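Local coordinates for protein putative NAD(P)H nitroreductase MhqN (Bacillus subtilis, PDB 3BEM) that probably acts as a homodimeric, FMN-dependent NAD(P)H nitroreductase that may contribute to the breakdown of aromatic compounds, at residues Tyr81-Ser86 with Val189-Ile194; Gln75-Gln80 with Cys166-Phe171. The protein carries 3 engineered substitutions. One frame throughout, in Å; residues are numbered along the deposited sequence.

Contact 1. Residues Tyr81-Ser86 with Val189-Ile194; sequences YKVVSS and VMMITI. With FMN (flavin mononucleotide), chain G.
Lys82, which meets Thr193 across the contact, reaches the flat isoalloxazine of FMN at carbonyl O2 and does not stack on it. NZ of Lys82 donates to FMN O2 at 2.8 Å and sits well out of the flavin plane. Within the nitroreductase fold, the contact lays the short helix 82-85 against strand 186-195 of the antiparallel sheet. The lysine chain crosses the Thr193 side chain at about a right angle, and a bend at chi3 (83°) turns its amine to the flavin; the same NZ also donates to Ala26 O.

Methyl CG2 of Thr193, set anti to its own carbonyl carbon by chi1 of 43°, is the methyl of the strand that meets the helix. It lies 3.8 Å from Lys82 O and 4.0 Å from Val83 CA. Val83 CG2 approaches SE of Met191, a selenomethionine, though both side chains have alternate conformers and this contact is less certain. Val83 O, near the helix end, takes a bond from OG of Ser86 that comes from above the carbonyl plane, and another from Lys70. Beyond it Ser86 CB packs on CG2 of Thr193, and lies 3.6 Å from the carbonyl oxygen of Ile194.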
ATOM      1  N   TYR B  81     -17.044  12.304  12.146  1.00 15.32           N
ATOM      2  CA  TYR B  81     -16.897  12.324  13.587  1.00 15.25           C
ATOM      3  C   TYR B  81     -15.856  11.369  14.129  1.00 15.72           C
ATOM      4  O   TYR B  81     -15.268  11.620  15.197  1.00 16.19           O
ATOM      5  CB  TYR B  81     -18.232  11.986  14.212  1.00 19.60           C
ATOM      6  CG  TYR B  81     -18.172  12.003  15.711  1.00 23.06           C
ATOM      7  CD1 TYR B  81     -18.054  13.196  16.393  1.00 26.85           C
ATOM      8  CD2 TYR B  81     -18.240  10.812  16.441  1.00 22.87           C
ATOM      9  CE1 TYR B  81     -17.970  13.216  17.785  1.00 30.31           C
ATOM     10  CE2 TYR B  81     -18.147  10.825  17.815  1.00 28.20           C
ATOM     11  CZ  TYR B  81     -18.016  12.030  18.473  1.00 30.20           C
ATOM     12  OH  TYR B  81     -17.973  12.032  19.849  1.00 32.82           O
ATOM     13  N   LYS B  82     -15.559  10.305  13.391  1.00 18.18           N
ATOM     14  CA  LYS B  82     -14.502   9.386  13.842  1.00 16.23           C
ATOM     15  C   LYS B  82     -13.118  10.054  14.065  1.00 15.77           C
ATOM     16  O   LYS B  82     -12.327   9.542  14.843  1.00 18.33           O
ATOM     17  CB  LYS B  82     -14.438   8.132  12.933  1.00 19.26           C
ATOM     18  CG  LYS B  82     -13.914   8.384  11.576  1.00 19.79           C
ATOM     19  CD  LYS B  82     -13.962   7.073  10.687  1.00 22.94           C
ATOM     20  CE  LYS B  82     -15.280   6.861  10.080  1.00 32.34           C
ATOM     21  NZ  LYS B  82     -15.252   5.534   9.492  1.00 29.76           N
ATOM     22  N   VAL B  83     -12.833  11.188  13.417  0.50 15.82           N
ATOM     23  CA  VAL B  83     -11.615  11.942  13.715  0.50 16.76           C
ATOM     24  C   VAL B  83     -11.602  12.374  15.194  0.50 16.14           C
ATOM     25  O   VAL B  83     -10.547  12.347  15.845  0.50 19.55           O
ATOM     26  CB  VAL B  83     -11.425  13.156  12.764  0.50 18.80           C
ATOM     27  CG1 VAL B  83     -10.442  14.153  13.318  0.50 18.64           C
ATOM     28  CG2 VAL B  83     -10.954  12.698  11.397  0.50 19.17           C
ATOM     29  N   VAL B  84     -12.771  12.749  15.715  1.00 17.33           N
ATOM     30  CA  VAL B  84     -12.916  13.173  17.133  1.00 17.00           C
ATOM     31  C   VAL B  84     -12.876  12.000  18.117  1.00 15.26           C
ATOM     32  O   VAL B  84     -12.170  12.061  19.130  1.00 16.21           O
ATOM     33  CB  VAL B  84     -14.209  14.028  17.279  1.00 21.55           C
ATOM     34  CG1 VAL B  84     -14.514  14.405  18.752  1.00 20.31           C
ATOM     35  CG2 VAL B  84     -14.077  15.269  16.391  1.00 22.55           C
ATOM     36  N   SER B  85     -13.621  10.937  17.821  1.00 14.97           N
ATOM     37  CA  SER B  85     -13.748   9.796  18.747  1.00 14.59           C
ATOM     38  C   SER B  85     -12.500   8.905  18.760  1.00 14.85           C
ATOM     39  O   SER B  85     -12.274   8.186  19.707  1.00 14.38           O
ATOM     40  CB  SER B  85     -14.947   8.942  18.407  1.00 15.43           C
ATOM     41  OG  SER B  85     -14.867   8.490  17.060  1.00 18.53           O
ATOM     42  N   SER B  86     -11.740   8.905  17.664  1.00 14.80           N
ATOM     43  CA  SER B  86     -10.495   8.141  17.594  1.00 14.41           C
ATOM     44  C   SER B  86      -9.509   8.407  18.712  1.00 15.86           C
ATOM     45  O   SER B  86      -9.507   9.481  19.332  1.00 14.40           O
ATOM     46  CB  SER B  86      -9.759   8.421  16.277  1.00 14.89           C
ATOM     47  OG  SER B  86      -9.335   9.769  16.164  1.00 15.41           O
ATOM     48  N   VAL B 189      -1.330  11.785   1.516  1.00 14.90           N
ATOM     49  CA  VAL B 189      -1.728  10.589   0.772  1.00 13.54           C
ATOM     50  C   VAL B 189      -2.984   9.924   1.363  1.00 14.14           C
ATOM     51  O   VAL B 189      -3.841   9.489   0.632  1.00 16.94           O
ATOM     52  CB  VAL B 189      -0.564   9.618   0.663  1.00 14.75           C
ATOM     53  CG1 VAL B 189      -0.994   8.224   0.033  1.00 15.99           C
ATOM     54  CG2 VAL B 189       0.669  10.317  -0.061  1.00 16.90           C
HETATM   55  N   MSE B 190      -3.082   9.900   2.676  1.00 13.99           N
HETATM   56  CA  MSE B 190      -4.261   9.391   3.359  1.00 16.57           C
HETATM   57  C   MSE B 190      -4.261   9.810   4.793  1.00 16.80           C
HETATM   58  O   MSE B 190      -3.267  10.301   5.298  1.00 16.92           O
HETATM   59  CB  MSE B 190      -4.418   7.857   3.225  1.00 23.75           C
HETATM   60  CG  MSE B 190      -3.626   6.935   3.926  1.00 26.34           C
HETATM   61 SE   MSE B 190      -4.348   5.079   3.404  0.75 21.03          SE
HETATM   62  CE  MSE B 190      -3.230   5.107   1.863  1.00 18.92           C
HETATM   63  N   MSE B 191      -5.423   9.646   5.390  1.00 16.49           N
HETATM   64  CA  MSE B 191      -5.621   9.821   6.811  0.50 14.61           C
HETATM   65  C   MSE B 191      -5.944   8.428   7.382  1.00 16.44           C
HETATM   66  O   MSE B 191      -6.603   7.626   6.741  1.00 18.25           O
HETATM   67  CB  MSE B 191      -6.752  10.823   7.019  0.50 16.46           C
HETATM   68  CG  MSE B 191      -7.122  11.090   8.421  0.50 14.78           C
HETATM   69 SE   MSE B 191      -8.644  12.397   8.409  0.38 19.17          SE
HETATM   70  CE  MSE B 191      -7.630  13.804   7.603  0.50 13.80           C
ATOM     71  N   ILE B 192      -5.457   8.126   8.576  1.00 14.13           N
ATOM     72  CA  ILE B 192      -5.814   6.890   9.257  1.00 13.50           C
ATOM     73  C   ILE B 192      -6.198   7.224  10.663  1.00 14.26           C
ATOM     74  O   ILE B 192      -5.370   7.779  11.403  1.00 16.08           O
ATOM     75  CB  ILE B 192      -4.654   5.876   9.292  1.00 16.14           C
ATOM     76  CG1 ILE B 192      -4.165   5.576   7.845  1.00 16.65           C
ATOM     77  CG2 ILE B 192      -5.092   4.582   9.995  1.00 17.71           C
ATOM     78  CD1 ILE B 192      -2.864   4.743   7.787  1.00 18.06           C
ATOM     79  N   THR B 193      -7.411   6.856  11.040  1.00 12.33           N
ATOM     80  CA  THR B 193      -7.795   6.908  12.449  1.00 12.31           C
ATOM     81  C   THR B 193      -7.459   5.594  13.097  1.00 12.80           C
ATOM     82  O   THR B 193      -7.552   4.529  12.474  1.00 13.91           O
ATOM     83  CB  THR B 193      -9.271   7.257  12.663  1.00 14.49           C
ATOM     84  OG1 THR B 193     -10.099   6.546  11.754  1.00 15.19           O
ATOM     85  CG2 THR B 193      -9.493   8.728  12.508  1.00 14.82           C
ATOM     86  N   ILE B 194      -7.108   5.649  14.390  1.00 12.58           N
ATOM     87  CA  ILE B 194      -6.804   4.460  15.167  1.00 11.80           C
ATOM     88  C   ILE B 194      -7.525   4.559  16.511  1.00 12.86           C
ATOM     89  O   ILE B 194      -7.681   5.644  17.072  1.00 14.64           O
ATOM     90  CB  ILE B 194      -5.263   4.274  15.331  1.00 13.23           C
ATOM     91  CG1 ILE B 194      -4.974   2.954  16.032  1.00 13.51           C
ATOM     92  CG2 ILE B 194      -4.631   5.489  16.101  1.00 16.82           C
ATOM     93  CD1 ILE B 194      -3.517   2.569  15.985  1.00 16.53           C
TER
HETATM   94  N1  FMN G 300     -13.925   4.953   5.395  1.00 19.52           N
HETATM   95  C2  FMN G 300     -14.558   6.059   5.903  1.00 24.75           C
HETATM   96  O2  FMN G 300     -15.423   5.866   6.766  1.00 26.55           O
HETATM   97  N3  FMN G 300     -14.229   7.322   5.482  1.00 25.97           N
HETATM   98  C4  FMN G 300     -13.292   7.542   4.485  1.00 26.23           C
HETATM   99  O4  FMN G 300     -12.956   8.721   4.248  1.00 19.29           O
HETATM  100  C4A FMN G 300     -12.645   6.419   3.971  1.00 24.70           C
HETATM  101  N5  FMN G 300     -11.700   6.571   2.954  1.00 24.09           N
HETATM  102  C5A FMN G 300     -11.004   5.448   2.549  1.00 20.77           C
HETATM  103  C6  FMN G 300      -9.965   5.626   1.618  1.00 21.10           C
HETATM  104  C7  FMN G 300      -9.222   4.517   1.201  1.00 21.43           C
HETATM  105  C7M FMN G 300      -7.924   4.791   0.448  1.00 18.75           C
HETATM  106  C8  FMN G 300      -9.506   3.241   1.670  1.00 21.16           C
HETATM  107  C8M FMN G 300      -8.461   2.138   1.535  1.00 16.17           C
HETATM  108  C9  FMN G 300     -10.570   3.047   2.551  1.00 19.58           C
HETATM  109  C9A FMN G 300     -11.292   4.147   3.016  1.00 19.15           C
HETATM  110  N10 FMN G 300     -12.339   3.983   3.946  1.00 19.19           N
HETATM  111  C10 FMN G 300     -12.956   5.127   4.433  1.00 21.07           C
HETATM  112  C1' FMN G 300     -12.755   2.609   4.341  1.00 18.37           C
HETATM  113  C2' FMN G 300     -13.467   1.790   3.259  1.00 20.16           C
HETATM  114  O2' FMN G 300     -14.824   2.204   3.202  1.00 24.08           O
HETATM  115  C3' FMN G 300     -13.365   0.324   3.652  1.00 22.78           C
HETATM  116  O3' FMN G 300     -11.957  -0.036   3.625  1.00 20.88           O
HETATM  117  C4' FMN G 300     -14.229  -0.619   2.812  1.00 19.69           C
HETATM  118  O4' FMN G 300     -15.618  -0.284   2.980  1.00 22.80           O
HETATM  119  C5' FMN G 300     -13.974  -2.089   3.246  1.00 24.69           C
HETATM  120  O5' FMN G 300     -14.246  -2.313   4.649  1.00 21.35           O
HETATM  121  P   FMN G 300     -13.322  -3.390   5.402  1.00 19.85           P
HETATM  122  O1P FMN G 300     -13.520  -4.700   4.711  1.00 22.81           O
HETATM  123  O2P FMN G 300     -11.986  -2.772   5.202  1.00 22.19           O
HETATM  124  O3P FMN G 300     -13.789  -3.418   6.835  1.00 23.65           O

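Contact 2. Residues Gln75-Gln80 with Cys166-Phe171; sequences QAANGQ and CPMIGF. With FMN (flavin mononucleotide), chain G.
Carbonyl O4 of FMN is gripped where Gln80 and Gly170 come together: Gln80 NE2 donates to O4 at 3.2 Å and Gly170 N donates to O4 at 3.0 Å, with a weak third bond from Ile169 N. The amide of Gln80 works with both its ends, because its OE1 accepts from FMN N3 at 2.9 Å in a fairly straight bond (161°). This double match reads the N3-H and O4 of the pyrimidine and fixes which way round the carboxamide lies. CG of Gln80 stands anti to the carbonyl carbon (chi1 -63°), and the chain runs extended from there to the flavin. Ile169 N bonds to FMN N5 at 2.9 Å, so the backbone addresses the redox-active nitrogen of the flavin directly.

These groups belong to the FMN site of the nitroreductase fold, in which the end of strand 164-168 and the residues after it meet the type I' turn Ala77-Gln80 that follows helix 67-76. Gly170, centre of an inverse gamma turn, offers its carbonyl to Gln80 NE2 at 3.0 Å, a weak bond at 133°. Asn78 lies against that same oxygen through CB and CG, while Phe130 of the second subunit packs on Asn78. From the opposite direction to Gln80 comes Met168, a selenomethionine, whose CE meets Gln80 NE2 at 3.4 Å.

A leucine in place of Gln80 would probably leave FMN N3 without its acceptor and O4 with one donor fewer, and so the pyrimidine end less firmly oriented. Further along, the backbone and CB of Phe171 lie against the end of helix 67-76, while its ring leads away: its CA makes a CA-H...O contact with Ala76 O at 3.2 Å, and its CB packs on Ala77.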
ATOM      1  N   GLN B  75     -13.929  19.236  10.533  1.00 19.41           N
ATOM      2  CA  GLN B  75     -14.447  19.951   9.365  1.00 22.01           C
ATOM      3  C   GLN B  75     -13.626  19.628   8.135  1.00 21.87           C
ATOM      4  O   GLN B  75     -14.196  19.428   7.065  1.00 23.91           O
ATOM      5  CB  GLN B  75     -14.524  21.481   9.595  1.00 25.55           C
ATOM      6  N   ALA B  76     -12.307  19.552   8.283  1.00 20.82           N
ATOM      7  CA  ALA B  76     -11.403  19.267   7.162  1.00 20.60           C
ATOM      8  C   ALA B  76     -11.602  17.835   6.629  1.00 21.34           C
ATOM      9  O   ALA B  76     -11.422  17.578   5.435  1.00 20.83           O
ATOM     10  CB  ALA B  76      -9.949  19.481   7.574  1.00 21.35           C
ATOM     11  N   ALA B  77     -12.009  16.945   7.525  1.00 21.79           N
ATOM     12  CA  ALA B  77     -12.275  15.534   7.195  1.00 19.12           C
ATOM     13  C   ALA B  77     -13.712  15.286   6.804  1.00 19.13           C
ATOM     14  O   ALA B  77     -14.312  14.283   7.182  1.00 17.67           O
ATOM     15  CB  ALA B  77     -11.865  14.625   8.373  1.00 20.57           C
ATOM     16  N   ASN B  78     -14.292  16.225   6.059  1.00 20.28           N
ATOM     17  CA  ASN B  78     -15.622  16.098   5.516  1.00 21.96           C
ATOM     18  C   ASN B  78     -16.659  15.856   6.613  1.00 20.96           C
ATOM     19  O   ASN B  78     -17.639  15.188   6.414  1.00 22.56           O
ATOM     20  CB  ASN B  78     -15.664  15.046   4.412  1.00 23.90           C
ATOM     21  CG  ASN B  78     -14.846  15.453   3.156  1.00 29.90           C
ATOM     22  OD1 ASN B  78     -14.151  16.480   3.118  1.00 28.79           O
ATOM     23  ND2 ASN B  78     -14.913  14.616   2.143  1.00 27.65           N
ATOM     24  N   GLY B  79     -16.433  16.444   7.777  1.00 22.33           N
ATOM     25  CA  GLY B  79     -17.322  16.258   8.888  1.00 19.69           C
ATOM     26  C   GLY B  79     -17.359  14.907   9.587  1.00 22.37           C
ATOM     27  O   GLY B  79     -18.229  14.664  10.397  1.00 21.83           O
ATOM     28  N   GLN B  80     -16.402  14.034   9.315  1.00 18.51           N
ATOM     29  CA  GLN B  80     -16.432  12.690   9.866  1.00 17.92           C
ATOM     30  C   GLN B  80     -16.057  12.677  11.345  1.00 16.33           C
ATOM     31  O   GLN B  80     -14.923  12.945  11.753  1.00 16.79           O
ATOM     32  CB  GLN B  80     -15.518  11.784   9.070  1.00 19.63           C
ATOM     33  CG  GLN B  80     -15.949  11.621   7.616  1.00 20.84           C
ATOM     34  CD  GLN B  80     -15.097  10.588   6.911  1.00 20.56           C
ATOM     35  OE1 GLN B  80     -15.194   9.400   7.216  1.00 21.61           O
ATOM     36  NE2 GLN B  80     -14.210  11.043   6.011  1.00 17.32           N
ATOM     37  N   CYS B 166      -9.167   2.977  10.582  1.00 15.18           N
ATOM     38  CA  CYS B 166      -9.974   3.270   9.387  1.00 13.12           C
ATOM     39  C   CYS B 166      -9.116   4.135   8.491  1.00 15.52           C
ATOM     40  O   CYS B 166      -8.773   5.237   8.881  1.00 15.35           O
ATOM     41  CB  CYS B 166     -11.268   3.947   9.747  1.00 13.72           C
ATOM     42  SG  CYS B 166     -12.317   4.011   8.256  1.00 17.56           S
ATOM     43  N   PRO B 167      -8.753   3.662   7.299  1.00 14.04           N
ATOM     44  CA  PRO B 167      -8.101   4.492   6.293  1.00 13.45           C
ATOM     45  C   PRO B 167      -9.140   5.412   5.718  1.00 15.52           C
ATOM     46  O   PRO B 167     -10.319   5.034   5.619  1.00 16.93           O
ATOM     47  CB  PRO B 167      -7.622   3.500   5.272  1.00 14.24           C
ATOM     48  CG  PRO B 167      -8.594   2.388   5.366  1.00 15.75           C
ATOM     49  CD  PRO B 167      -9.087   2.318   6.777  1.00 15.07           C
HETATM   50  N   MSE B 168      -8.744   6.618   5.364  1.00 16.92           N
HETATM   51  CA  MSE B 168      -9.652   7.688   4.960  1.00 16.32           C
HETATM   52  C   MSE B 168      -9.047   8.541   3.832  1.00 12.14           C
HETATM   53  O   MSE B 168      -7.884   8.923   3.874  1.00 16.01           O
HETATM   54  CB  MSE B 168     -10.009   8.584   6.173  1.00 17.06           C
HETATM   55  CG  MSE B 168     -10.543   7.787   7.350  1.00 17.95           C
HETATM   56 SE   MSE B 168     -10.543   8.881   8.950  0.75 20.87          SE
HETATM   57  CE  MSE B 168     -11.988  10.129   8.450  1.00 17.84           C
ATOM     58  N   ILE B 169      -9.885   8.831   2.857  1.00 15.57           N
ATOM     59  CA  ILE B 169      -9.559   9.792   1.807  1.00 13.32           C
ATOM     60  C   ILE B 169     -10.589  10.911   1.764  1.00 14.50           C
ATOM     61  O   ILE B 169     -10.438  11.881   1.017  1.00 15.27           O
ATOM     62  CB  ILE B 169      -9.450   9.100   0.436  1.00 14.04           C
ATOM     63  CG1 ILE B 169      -8.686   9.961  -0.580  1.00 16.30           C
ATOM     64  CG2 ILE B 169     -10.853   8.691  -0.097  1.00 17.47           C
ATOM     65  CD1 ILE B 169      -7.309  10.290  -0.210  1.00 17.83           C
ATOM     66  N   GLY B 170     -11.632  10.795   2.579  1.00 15.15           N
ATOM     67  CA  GLY B 170     -12.660  11.800   2.703  1.00 15.55           C
ATOM     68  C   GLY B 170     -12.278  13.031   3.489  1.00 17.65           C
ATOM     69  O   GLY B 170     -12.784  13.259   4.541  1.00 18.30           O
ATOM     70  N   PHE B 171     -11.321  13.786   2.979  1.00 16.05           N
ATOM     71  CA  PHE B 171     -10.806  15.010   3.611  1.00 17.31           C
ATOM     72  C   PHE B 171     -10.324  15.993   2.578  1.00 19.40           C
ATOM     73  O   PHE B 171      -9.994  15.610   1.452  1.00 18.49           O
ATOM     74  CB  PHE B 171      -9.703  14.697   4.635  1.00 16.96           C
ATOM     75  CG  PHE B 171      -8.455  14.134   4.046  1.00 20.23           C
ATOM     76  CD1 PHE B 171      -7.469  14.963   3.545  1.00 19.81           C
ATOM     77  CD2 PHE B 171      -8.259  12.749   3.999  1.00 19.25           C
ATOM     78  CE1 PHE B 171      -6.306  14.429   2.985  1.00 22.30           C
ATOM     79  CE2 PHE B 171      -7.096  12.209   3.429  1.00 20.08           C
ATOM     80  CZ  PHE B 171      -6.120  13.058   2.916  1.00 18.81           C
TER
HETATM   81  N1  FMN G 300     -13.925   4.953   5.395  1.00 19.52           N
HETATM   82  C2  FMN G 300     -14.558   6.059   5.903  1.00 24.75           C
HETATM   83  O2  FMN G 300     -15.423   5.866   6.766  1.00 26.55           O
HETATM   84  N3  FMN G 300     -14.229   7.322   5.482  1.00 25.97           N
HETATM   85  C4  FMN G 300     -13.292   7.542   4.485  1.00 26.23           C
HETATM   86  O4  FMN G 300     -12.956   8.721   4.248  1.00 19.29           O
HETATM   87  C4A FMN G 300     -12.645   6.419   3.971  1.00 24.70           C
HETATM   88  N5  FMN G 300     -11.700   6.571   2.954  1.00 24.09           N
HETATM   89  C5A FMN G 300     -11.004   5.448   2.549  1.00 20.77           C
HETATM   90  C6  FMN G 300      -9.965   5.626   1.618  1.00 21.10           C
HETATM   91  C7  FMN G 300      -9.222   4.517   1.201  1.00 21.43           C
HETATM   92  C7M FMN G 300      -7.924   4.791   0.448  1.00 18.75           C
HETATM   93  C8  FMN G 300      -9.506   3.241   1.670  1.00 21.16           C
HETATM   94  C8M FMN G 300      -8.461   2.138   1.535  1.00 16.17           C
HETATM   95  C9  FMN G 300     -10.570   3.047   2.551  1.00 19.58           C
HETATM   96  C9A FMN G 300     -11.292   4.147   3.016  1.00 19.15           C
HETATM   97  N10 FMN G 300     -12.339   3.983   3.946  1.00 19.19           N
HETATM   98  C10 FMN G 300     -12.956   5.127   4.433  1.00 21.07           C
HETATM   99  C1' FMN G 300     -12.755   2.609   4.341  1.00 18.37           C
HETATM  100  C2' FMN G 300     -13.467   1.790   3.259  1.00 20.16           C
HETATM  101  O2' FMN G 300     -14.824   2.204   3.202  1.00 24.08           O
HETATM  102  C3' FMN G 300     -13.365   0.324   3.652  1.00 22.78           C
HETATM  103  O3' FMN G 300     -11.957  -0.036   3.625  1.00 20.88           O
HETATM  104  C4' FMN G 300     -14.229  -0.619   2.812  1.00 19.69           C
HETATM  105  O4' FMN G 300     -15.618  -0.284   2.980  1.00 22.80           O
HETATM  106  C5' FMN G 300     -13.974  -2.089   3.246  1.00 24.69           C
HETATM  107  O5' FMN G 300     -14.246  -2.313   4.649  1.00 21.35           O
HETATM  108  P   FMN G 300     -13.322  -3.390   5.402  1.00 19.85           P
HETATM  109  O1P FMN G 300     -13.520  -4.700   4.711  1.00 22.81           O
HETATM  110  O2P FMN G 300     -11.986  -2.772   5.202  1.00 22.19           O
HETATM  111  O3P FMN G 300     -13.789  -3.418   6.835  1.00 23.65           O

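Contacts 1 and 2 lie about 7 Å apart, centre to centre, on the same side of the chain's centre. Along the chain their segments alternate: 75-80 leads directly into 81-86, then 166-171 is followed by 189-194, so that helix 82-85 is brought against strand 186-195, and the end of helix 67-76 with the turn after it against the end of strand 164-168 and the residues beyond. Strands 164-168 and 186-195 are antiparallel neighbours, joined by probable hydrogen bonds from Met168 N to Met191 O (2.7 Å) and from Cys166 N to Thr193 O (2.9 Å). Both contacts touch the same FMN and also reach the second subunit of the homodimer.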